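Local structure of DUF3244 domain-containing protein (Bacteroides vulgatus ATCC 8482, 3D33) at residues Val12-Arg17 with Gly99-Tyr104; Ala45-Asp50 with Val72-Ile77; Ile53-Met58 with Glu87-Glu92. The protein is of unknown function but adopts an immunoglobulin-like beta-sandwich fold and belongs to the DUF3244 family. All coordinates share one frame; numbering follows the deposited sequence.

Interaction 1: Val12-Arg17 with Gly99-Tyr104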
loop_
_atom_site.group_PDB
_atom_site.type_symbol
_atom_site.label_atom_id
_atom_site.label_comp_id
_atom_site.label_asym_id
_atom_site.label_seq_id
_atom_site.Cartn_x
_atom_site.Cartn_y
_atom_site.Cartn_z
ATOM N N VAL A 12 3.631 4.146 7.472
ATOM C CA VAL A 12 4.116 4.338 6.104
ATOM C C VAL A 12 3.328 5.527 5.549
ATOM O O VAL A 12 2.154 5.415 5.182
ATOM C CB VAL A 12 3.998 3.067 5.245
ATOM C CG1 VAL A 12 4.568 3.311 3.841
ATOM C CG2 VAL A 12 4.738 1.888 5.919
ATOM N N GLU A 13 3.964 6.689 5.543
ATOM C CA GLU A 13 3.296 7.910 5.143
ATOM C C GLU A 13 2.901 7.856 3.675
ATOM O O GLU A 13 3.691 7.452 2.839
ATOM C CB GLU A 13 4.184 9.126 5.392
ATOM C CG GLU A 13 3.573 10.426 4.886
ATOM C CD GLU A 13 4.252 11.665 5.430
ATOM O OE1 GLU A 13 5.447 11.589 5.793
ATOM O OE2 GLU A 13 3.587 12.721 5.470
ATOM N N LEU A 14 1.682 8.284 3.369
ATOM C CA LEU A 14 1.210 8.280 2.000
ATOM C C LEU A 14 0.984 9.695 1.508
ATOM O O LEU A 14 0.434 10.505 2.241
ATOM C CB LEU A 14 -0.103 7.509 1.894
ATOM C CG LEU A 14 -0.066 6.033 2.316
ATOM C CD1 LEU A 14 -1.459 5.388 2.286
ATOM C CD2 LEU A 14 0.920 5.240 1.454
ATOM N N ASP A 15 1.390 9.957 0.266
ATOM C CA ASP A 15 1.156 11.253 -0.400
ATOM C C ASP A 15 0.409 11.041 -1.706
ATOM O O ASP A 15 0.561 10.024 -2.351
ATOM C CB ASP A 15 2.484 11.943 -0.668
ATOM C CG ASP A 15 3.156 12.362 0.601
ATOM O OD1 ASP A 15 2.622 13.281 1.258
ATOM O OD2 ASP A 15 4.204 11.777 0.939
ATOM N N GLY A 16 -0.470 11.972 -2.051
ATOM C CA GLY A 16 -1.183 11.888 -3.298
ATOM C C GLY A 16 -2.534 12.524 -3.200
ATOM O O GLY A 16 -2.729 13.517 -2.489
ATOM N N ARG A 17 -3.464 11.962 -3.947
ATOM C CA ARG A 17 -4.788 12.507 -4.082
ATOM C C ARG A 17 -5.744 11.335 -4.004
ATOM O O ARG A 17 -5.544 10.330 -4.660
ATOM C CB ARG A 17 -4.882 13.223 -5.431
ATOM C CG ARG A 17 -6.143 13.913 -5.696
ATOM C CD ARG A 17 -6.014 14.745 -6.946
ATOM N NE ARG A 17 -7.326 15.099 -7.446
ATOM C CZ ARG A 17 -7.548 15.835 -8.527
ATOM N NH1 ARG A 17 -6.540 16.333 -9.229
ATOM N NH2 ARG A 17 -8.796 16.086 -8.896
ATOM N N GLY A 99 -7.763 8.167 -7.888
ATOM C CA GLY A 99 -7.095 7.975 -6.592
ATOM C C GLY A 99 -5.710 7.418 -6.768
ATOM O O GLY A 99 -5.512 6.418 -7.461
ATOM N N HIS A 100 -4.714 8.049 -6.149
ATOM C CA HIS A 100 -3.346 7.584 -6.299
ATOM C C HIS A 100 -2.520 8.075 -5.138
ATOM O O HIS A 100 -2.305 9.274 -4.998
ATOM C CB HIS A 100 -2.735 8.093 -7.599
ATOM C CG HIS A 100 -1.391 7.513 -7.921
ATOM N ND1 HIS A 100 -1.107 6.928 -9.140
ATOM C CD2 HIS A 100 -0.249 7.432 -7.193
ATOM C CE1 HIS A 100 0.137 6.485 -9.134
ATOM N NE2 HIS A 100 0.682 6.783 -7.966
ATOM N N LEU A 101 -2.088 7.133 -4.314
ATOM C CA LEU A 101 -1.301 7.414 -3.132
ATOM C C LEU A 101 -0.016 6.619 -3.215
ATOM O O LEU A 101 -0.012 5.470 -3.672
ATOM C CB LEU A 101 -2.064 6.992 -1.859
ATOM C CG LEU A 101 -3.363 7.703 -1.559
ATOM C CD1 LEU A 101 -4.154 6.961 -0.462
ATOM C CD2 LEU A 101 -3.041 9.142 -1.160
ATOM N N THR A 102 1.066 7.245 -2.773
ATOM C CA THR A 102 2.386 6.617 -2.817
ATOM C C THR A 102 3.102 6.783 -1.490
ATOM O O THR A 102 3.079 7.869 -0.883
ATOM C CB THR A 102 3.267 7.270 -3.905
ATOM O OG1 THR A 102 2.538 7.337 -5.152
ATOM C CG2 THR A 102 4.585 6.519 -4.068
ATOM N N GLY A 103 3.773 5.710 -1.074
ATOM C CA GLY A 103 4.659 5.728 0.078
ATOM C C GLY A 103 5.856 4.835 -0.169
ATOM O O GLY A 103 5.966 4.132 -1.215
ATOM N N TYR A 104 6.773 4.872 0.781
ATOM C CA TYR A 104 8.009 4.127 0.673
ATOM C C TYR A 104 8.304 3.467 1.993
ATOM O O TYR A 104 8.017 4.011 3.071
ATOM C CB TYR A 104 9.174 5.051 0.276
ATOM C CG TYR A 104 9.000 5.655 -1.079
ATOM C CD1 TYR A 104 8.282 6.826 -1.255
ATOM C CD2 TYR A 104 9.529 5.042 -2.206
ATOM C CE1 TYR A 104 8.080 7.358 -2.510
ATOM C CE2 TYR A 104 9.352 5.586 -3.463
ATOM C CZ TYR A 104 8.637 6.736 -3.611
ATOM O OH TYR A 104 8.439 7.276 -4.876
HETATM O O HOH W 1 6.307 6.940 2.819
HETATM O O HOH W 2 5.147 9.555 -0.244
HETATM O O HOH W 3 1.340 9.665 -5.142
#
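Asp15 and Thr102 form an antiparallel hydrogen-bonded pair: Asp15 N donates to Thr102 O at 2.9 Å, and Thr102 N returns a bond to Asp15 O, also 2.9 Å long. Two residues on, Arg17 N reaches His100 O at 3.1 Å, while His100 N meets Arg17 O at 2.8 Å. The Leu101 side chain packs on the inner side of this pairing, toward the facing sheet. Its CB lies 4.0 Å from Asp15 O. CG then sits beside its own backbone N (chi1 -63°), and the fork divides the work: CD2 comes within 3.9 Å of Gly16 N, whereas CD1 meets CD1 of Leu14 at 4.2 Å, the two side chains crossing at about a right angle. Both leucines also touch Ile31 of the facing sheet, so branched apolar groups suit these places. The other leucine methyl, Leu14 CD2, lies 3.8 Å from Gly103 N, against main chain that carries no side chain; a beta carbon on Gly103 would collide with Glu13 O and Leu14 CD2. Gly16 is needed for a similar reason, since its backbone angles suit glycine and a side chain would run into His100 O. Here the chain turns a corner, having left the other sheet, where Val12 bonds to Val33, to border the outermost strand 100-107. On the face bearing Asp15 and Thr102, one water links Asp15 OD2 to Thr102 O and another joins Asp15 O to Thr102 OG1; Arg17 extends away to a salt bridge with Asp19. Main-chain bonding thus sets the register, with leucines turned to the sandwich interior and polar, hydrated groups to the outside, so the crossing segment closes one edge of an immunoglobulin-like sandwich.

Interaction 2: Ala45-Asp50 with Val72-Ile77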
loop_
_atom_site.group_PDB
_atom_site.type_symbol
_atom_site.label_atom_id
_atom_site.label_comp_id
_atom_site.label_asym_id
_atom_site.label_seq_id
_atom_site.Cartn_x
_atom_site.Cartn_y
_atom_site.Cartn_z
ATOM N N ALA A 45 -10.817 3.661 5.692
ATOM C CA ALA A 45 -11.938 4.028 6.563
ATOM C C ALA A 45 -13.226 4.323 5.793
ATOM O O ALA A 45 -14.307 4.471 6.411
ATOM C CB ALA A 45 -11.585 5.215 7.447
ATOM N N SER A 46 -13.137 4.411 4.473
ATOM C CA SER A 46 -14.303 4.741 3.648
ATOM C C SER A 46 -14.241 3.974 2.324
ATOM O O SER A 46 -14.010 4.573 1.264
ATOM C CB SER A 46 -14.369 6.258 3.404
ATOM O OG SER A 46 -13.871 6.974 4.517
ATOM N N PRO A 47 -14.438 2.637 2.372
ATOM C CA PRO A 47 -14.363 1.813 1.159
ATOM C C PRO A 47 -15.385 2.296 0.145
ATOM O O PRO A 47 -16.556 2.401 0.459
ATOM C CB PRO A 47 -14.713 0.399 1.656
ATOM C CG PRO A 47 -14.512 0.441 3.116
ATOM C CD PRO A 47 -14.762 1.819 3.556
ATOM N N ASP A 48 -14.939 2.618 -1.067
ATOM C CA ASP A 48 -15.851 3.249 -2.027
ATOM C C ASP A 48 -15.418 3.117 -3.484
ATOM O O ASP A 48 -16.022 3.717 -4.348
ATOM C CB ASP A 48 -16.002 4.733 -1.687
ATOM C CG ASP A 48 -14.693 5.502 -1.800
ATOM O OD1 ASP A 48 -13.676 4.897 -2.179
ATOM O OD2 ASP A 48 -14.680 6.718 -1.514
ATOM N N ARG A 49 -14.360 2.366 -3.744
ATOM C CA ARG A 49 -13.905 2.173 -5.099
ATOM C C ARG A 49 -13.021 0.937 -5.175
ATOM O O ARG A 49 -12.390 0.550 -4.174
ATOM C CB ARG A 49 -13.131 3.408 -5.539
ATOM C CG ARG A 49 -11.718 3.497 -4.985
ATOM C CD ARG A 49 -11.190 4.903 -5.136
ATOM N NE ARG A 49 -11.860 5.766 -4.188
ATOM C CZ ARG A 49 -11.692 7.084 -4.103
ATOM N NH1 ARG A 49 -10.843 7.718 -4.894
ATOM N NH2 ARG A 49 -12.385 7.767 -3.201
ATOM N N ASP A 50 -12.943 0.335 -6.360
ATOM C CA ASP A 50 -11.970 -0.741 -6.591
ATOM C C ASP A 50 -10.569 -0.141 -6.447
ATOM O O ASP A 50 -10.341 1.029 -6.826
ATOM C CB ASP A 50 -12.120 -1.366 -7.978
ATOM C CG ASP A 50 -13.372 -2.207 -8.137
ATOM O OD1 ASP A 50 -14.057 -2.558 -7.150
ATOM O OD2 ASP A 50 -13.669 -2.541 -9.302
ATOM N N VAL A 72 -15.532 -4.032 -2.281
ATOM C CA VAL A 72 -16.088 -4.709 -1.111
ATOM C C VAL A 72 -15.010 -5.257 -0.180
ATOM O O VAL A 72 -15.237 -5.369 1.022
ATOM C CB VAL A 72 -17.102 -5.826 -1.491
ATOM C CG1 VAL A 72 -18.318 -5.210 -2.144
ATOM C CG2 VAL A 72 -16.461 -6.889 -2.390
ATOM N N GLN A 73 -13.838 -5.581 -0.728
ATOM C CA GLN A 73 -12.730 -6.113 0.058
ATOM C C GLN A 73 -11.653 -5.072 0.421
ATOM O O GLN A 73 -10.616 -5.409 0.988
ATOM C CB GLN A 73 -12.068 -7.242 -0.724
ATOM C CG GLN A 73 -12.989 -8.399 -1.073
ATOM C CD GLN A 73 -12.340 -9.394 -2.038
ATOM O OE1 GLN A 73 -11.110 -9.529 -2.088
ATOM N NE2 GLN A 73 -13.172 -10.095 -2.809
ATOM N N SER A 74 -11.909 -3.809 0.113
ATOM C CA SER A 74 -10.887 -2.767 0.205
ATOM C C SER A 74 -10.693 -2.113 1.578
ATOM O O SER A 74 -9.840 -1.244 1.699
ATOM C CB SER A 74 -11.163 -1.678 -0.840
ATOM O OG SER A 74 -12.300 -0.923 -0.496
ATOM N N ALA A 75 -11.469 -2.516 2.602
ATOM C CA ALA A 75 -11.347 -1.907 3.923
ATOM C C ALA A 75 -10.045 -2.230 4.676
ATOM O O ALA A 75 -9.621 -1.464 5.569
ATOM C CB ALA A 75 -12.558 -2.298 4.784
ATOM N N TYR A 76 -9.440 -3.363 4.340
ATOM C CA TYR A 76 -8.379 -3.971 5.165
ATOM C C TYR A 76 -7.652 -5.040 4.368
ATOM O O TYR A 76 -8.282 -5.970 3.851
ATOM C CB TYR A 76 -8.989 -4.593 6.406
ATOM C CG TYR A 76 -8.062 -5.367 7.306
ATOM C CD1 TYR A 76 -7.222 -4.704 8.196
ATOM C CD2 TYR A 76 -8.050 -6.756 7.315
ATOM C CE1 TYR A 76 -6.375 -5.400 9.042
ATOM C CE2 TYR A 76 -7.220 -7.455 8.169
ATOM C CZ TYR A 76 -6.374 -6.770 9.017
ATOM O OH TYR A 76 -5.562 -7.479 9.877
ATOM N N ILE A 77 -6.328 -4.910 4.305
ATOM C CA ILE A 77 -5.462 -5.786 3.519
ATOM C C ILE A 77 -4.195 -5.943 4.346
ATOM O O ILE A 77 -3.682 -4.951 4.864
ATOM C CB ILE A 77 -5.131 -5.134 2.115
ATOM C CG1 ILE A 77 -6.388 -5.010 1.237
ATOM C CG2 ILE A 77 -4.046 -5.903 1.367
ATOM C CD1 ILE A 77 -7.059 -6.357 0.905
HETATM O O HOH W 4 -12.207 1.588 -1.649
#
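The ring of Pro47 rests on the turn formed by Ser74 and Ala75. Its CG meets the methyl of Ala75, CG to CB 3.8 Å, and its CB lies 3.5 Å from Ser74 OG; a rigid ring and a small methyl suit so small an apolar contact. Beside it a water does the polar work, accepting from Asp48 N at 3.0 Å and donating both to Arg49 O at 2.7 Å and to Ser74 OG at 2.8 Å. The serine hydroxyl lies between its backbone N and carbonyl carbon (chi1 71°), which turns it toward the 45-50 segment, and it is also hydrogen-bonded to Glu71 O. In this immunoglobulin-like sandwich, residues 45-50 carry the chain from strand 39-44 in one sheet to strand 50-57 in the other, while 72-77 enters strand 76-80 at the edge of the first sheet. Farther out, Arg49 grips the neighbouring Asp48 side-on: NE bonds to OD1 at 2.8 Å, from above the carboxylate plane, and NH2 to OD2 at 3.0 Å. The guanidinium is fixed further by Asp19 O and Ser98 O, and it makes a cation-pi contact with Trp18.

Interaction 3: Ile53-Met58 with Glu87-Glu92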
loop_
_atom_site.group_PDB
_atom_site.type_symbol
_atom_site.label_atom_id
_atom_site.label_comp_id
_atom_site.label_asym_id
_atom_site.label_seq_id
_atom_site.Cartn_x
_atom_site.Cartn_y
_atom_site.Cartn_z
ATOM N N ILE A 53 -3.065 -2.345 -5.421
ATOM C CA ILE A 53 -1.880 -2.110 -4.587
ATOM C C ILE A 53 -0.699 -2.693 -5.381
ATOM O O ILE A 53 -0.787 -3.798 -5.893
ATOM C CB ILE A 53 -1.964 -2.807 -3.216
ATOM C CG1 ILE A 53 -3.162 -2.270 -2.438
ATOM C CG2 ILE A 53 -0.639 -2.662 -2.433
ATOM C CD1 ILE A 53 -3.397 -2.942 -1.093
ATOM N N ARG A 54 0.354 -1.904 -5.529
ATOM C CA ARG A 54 1.553 -2.338 -6.237
ATOM C C ARG A 54 2.785 -1.981 -5.394
ATOM O O ARG A 54 2.881 -0.887 -4.832
ATOM C CB ARG A 54 1.601 -1.692 -7.615
ATOM C CG ARG A 54 2.661 -2.164 -8.543
ATOM C CD ARG A 54 2.323 -1.687 -9.990
ATOM N NE ARG A 54 1.211 -2.428 -10.613
ATOM C CZ ARG A 54 0.039 -1.915 -11.038
ATOM N NH1 ARG A 54 -0.275 -0.627 -10.909
ATOM N NH2 ARG A 54 -0.866 -2.713 -11.592
ATOM N N ILE A 55 3.693 -2.938 -5.245
ATOM C CA ILE A 55 4.913 -2.707 -4.525
ATOM C C ILE A 55 6.055 -2.973 -5.507
ATOM O O ILE A 55 6.062 -4.026 -6.181
ATOM C CB ILE A 55 5.040 -3.607 -3.291
ATOM C CG1 ILE A 55 3.873 -3.381 -2.328
ATOM C CG2 ILE A 55 6.395 -3.398 -2.574
ATOM C CD1 ILE A 55 3.872 -4.290 -1.180
ATOM N N THR A 56 6.974 -2.019 -5.607
ATOM C CA THR A 56 8.077 -2.008 -6.573
ATOM C C THR A 56 9.441 -1.802 -5.878
ATOM O O THR A 56 9.586 -0.880 -5.053
ATOM C CB THR A 56 7.840 -0.856 -7.621
ATOM O OG1 THR A 56 6.558 -1.015 -8.245
ATOM C CG2 THR A 56 8.927 -0.876 -8.689
ATOM N N ASP A 57 10.431 -2.642 -6.186
ATOM C CA ASP A 57 11.754 -2.479 -5.561
ATOM C C ASP A 57 12.466 -1.277 -6.184
ATOM O O ASP A 57 12.364 -1.033 -7.394
ATOM C CB ASP A 57 12.607 -3.740 -5.652
ATOM C CG ASP A 57 13.489 -3.752 -6.866
ATOM O OD1 ASP A 57 13.003 -4.184 -7.927
ATOM O OD2 ASP A 57 14.658 -3.324 -6.760
HETATM N N MSE A 58 13.228 -0.558 -5.374
HETATM C CA MSE A 58 13.875 0.666 -5.851
HETATM C C MSE A 58 15.262 0.480 -6.494
HETATM O O MSE A 58 15.825 1.446 -7.045
HETATM C CB MSE A 58 13.919 1.676 -4.718
HETATM C CG MSE A 58 12.532 2.091 -4.299
HETATM SE SE MSE A 58 11.756 3.357 -5.531
HETATM C CE MSE A 58 13.051 4.958 -4.929
ATOM N N GLU A 87 15.744 -4.160 0.991
ATOM C CA GLU A 87 15.754 -3.144 -0.053
ATOM C C GLU A 87 14.680 -2.114 0.330
ATOM O O GLU A 87 13.827 -2.406 1.189
ATOM C CB GLU A 87 15.396 -3.778 -1.419
ATOM C CG GLU A 87 15.563 -2.876 -2.637
ATOM C CD GLU A 87 16.893 -2.173 -2.626
ATOM O OE1 GLU A 87 17.895 -2.799 -3.017
ATOM O OE2 GLU A 87 16.928 -1.001 -2.203
ATOM N N GLU A 88 14.718 -0.934 -0.298
ATOM C CA GLU A 88 13.608 0.012 -0.201
ATOM C C GLU A 88 12.613 -0.286 -1.295
ATOM O O GLU A 88 13.002 -0.632 -2.428
ATOM C CB GLU A 88 14.066 1.460 -0.325
ATOM C CG GLU A 88 12.936 2.455 -0.112
ATOM C CD GLU A 88 13.429 3.875 -0.087
ATOM O OE1 GLU A 88 14.309 4.192 -0.902
ATOM O OE2 GLU A 88 12.941 4.657 0.749
ATOM N N TYR A 89 11.333 -0.133 -0.943
ATOM C CA TYR A 89 10.212 -0.395 -1.827
ATOM C C TYR A 89 9.309 0.817 -1.942
ATOM O O TYR A 89 9.097 1.527 -0.959
ATOM C CB TYR A 89 9.374 -1.584 -1.303
ATOM C CG TYR A 89 10.168 -2.849 -1.377
ATOM C CD1 TYR A 89 10.186 -3.601 -2.534
ATOM C CD2 TYR A 89 11.003 -3.243 -0.325
ATOM C CE1 TYR A 89 10.972 -4.715 -2.637
ATOM C CE2 TYR A 89 11.794 -4.392 -0.404
ATOM C CZ TYR A 89 11.776 -5.128 -1.576
ATOM O OH TYR A 89 12.580 -6.250 -1.704
ATOM N N LYS A 90 8.765 1.018 -3.131
ATOM C CA LYS A 90 7.668 1.989 -3.381
ATOM C C LYS A 90 6.342 1.261 -3.288
ATOM O O LYS A 90 6.159 0.207 -3.903
ATOM C CB LYS A 90 7.798 2.600 -4.779
ATOM C CG LYS A 90 6.717 3.585 -5.126
ATOM C CD LYS A 90 6.907 4.275 -6.466
ATOM C CE LYS A 90 6.841 3.286 -7.631
ATOM N NZ LYS A 90 6.947 3.938 -8.992
ATOM N N LEU A 91 5.442 1.842 -2.505
ATOM C CA LEU A 91 4.092 1.367 -2.336
ATOM C C LEU A 91 3.108 2.319 -3.000
ATOM O O LEU A 91 3.122 3.522 -2.739
ATOM C CB LEU A 91 3.769 1.269 -0.853
ATOM C CG LEU A 91 2.350 0.947 -0.457
ATOM C CD1 LEU A 91 1.972 -0.437 -0.903
ATOM C CD2 LEU A 91 2.121 1.103 1.078
ATOM N N GLU A 92 2.306 1.796 -3.908
ATOM C CA GLU A 92 1.293 2.615 -4.581
ATOM C C GLU A 92 -0.054 1.997 -4.385
ATOM O O GLU A 92 -0.216 0.779 -4.559
ATOM C CB GLU A 92 1.538 2.666 -6.076
ATOM C CG GLU A 92 2.803 3.244 -6.521
ATOM C CD GLU A 92 2.895 3.077 -8.040
ATOM O OE1 GLU A 92 2.291 3.907 -8.760
ATOM O OE2 GLU A 92 3.451 2.055 -8.499
HETATM O O HOH W 5 4.750 0.402 -6.779
#
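Ile55 packs against Tyr89 and Leu91 on the inward face of two antiparallel strands. Its CG2, anti to the backbone N, touches Tyr89 CB at 3.7 Å, while CG1 meets Leu91 CD1 at 3.8 Å. The same leucine methyl also receives Ile53 CG2 at 3.8 Å, the two side chains lying side by side and pointing the same way. Beta-branched isoleucines suit extended strands, and Ile53 and Ile55 reach on to Ile79 of the facing sheet. At the far end of this face the Tyr89 ring meets that of Phe84 and lies by Asp57, its CE1 3.6 Å from Asp57 CB, and its hydroxyl is hydrogen-bonded to Pro85 O, four residues earlier. That bond fits a tyrosine corner, as in other Greek-key sandwiches of immunoglobulin type. With an alanine in place of Tyr89, Pro85 O is likely to lose this mate and a gap to open beside Ile55, Asp57 and Phe84. Strands 50-57 and 87-96 are the central pair of their sheet, joined by reciprocal backbone bonds between Arg54 and Glu92 and between Thr56 and Lys90. The outer face is looser. Arg54 and Glu92 stand near each other without pairing, NH1 5.2 Å from OE2, with their flat groups turned 62° apart. A water 2.7 Å from Thr56 OG1 lies also beside Glu92 OE2, though it has more acceptors in reach than protons to give. Past the last pair Met58, deposited as selenomethionine, holds Glu88 O through its backbone N at 3.0 Å.

How the interactions relate
Along the chain, interactions 2 and 3 both fall between the two segments of interaction 1, and their own segments alternate: 45-50, 53-58, 72-77, then 87-92. Interactions 1 and 3 share a sheet and have centres about 11 Å apart; strands 87-96 and 100-107 are neighbours, with Gly103 O probably hydrogen-bonded to Leu91 N, so backbone pairing runs on from 53-58 through 87-92 and 99-104 to 12-17. Interaction 2 sits at one end of the sandwich, its centre about 16 Å from interaction 1 and 20 Å from interaction 3. Ile77 packs on Ile53 across the sheets, and Gly99 lies by Arg49. The three contacts thus hold an edge, a connection and a sheet centre of one domain.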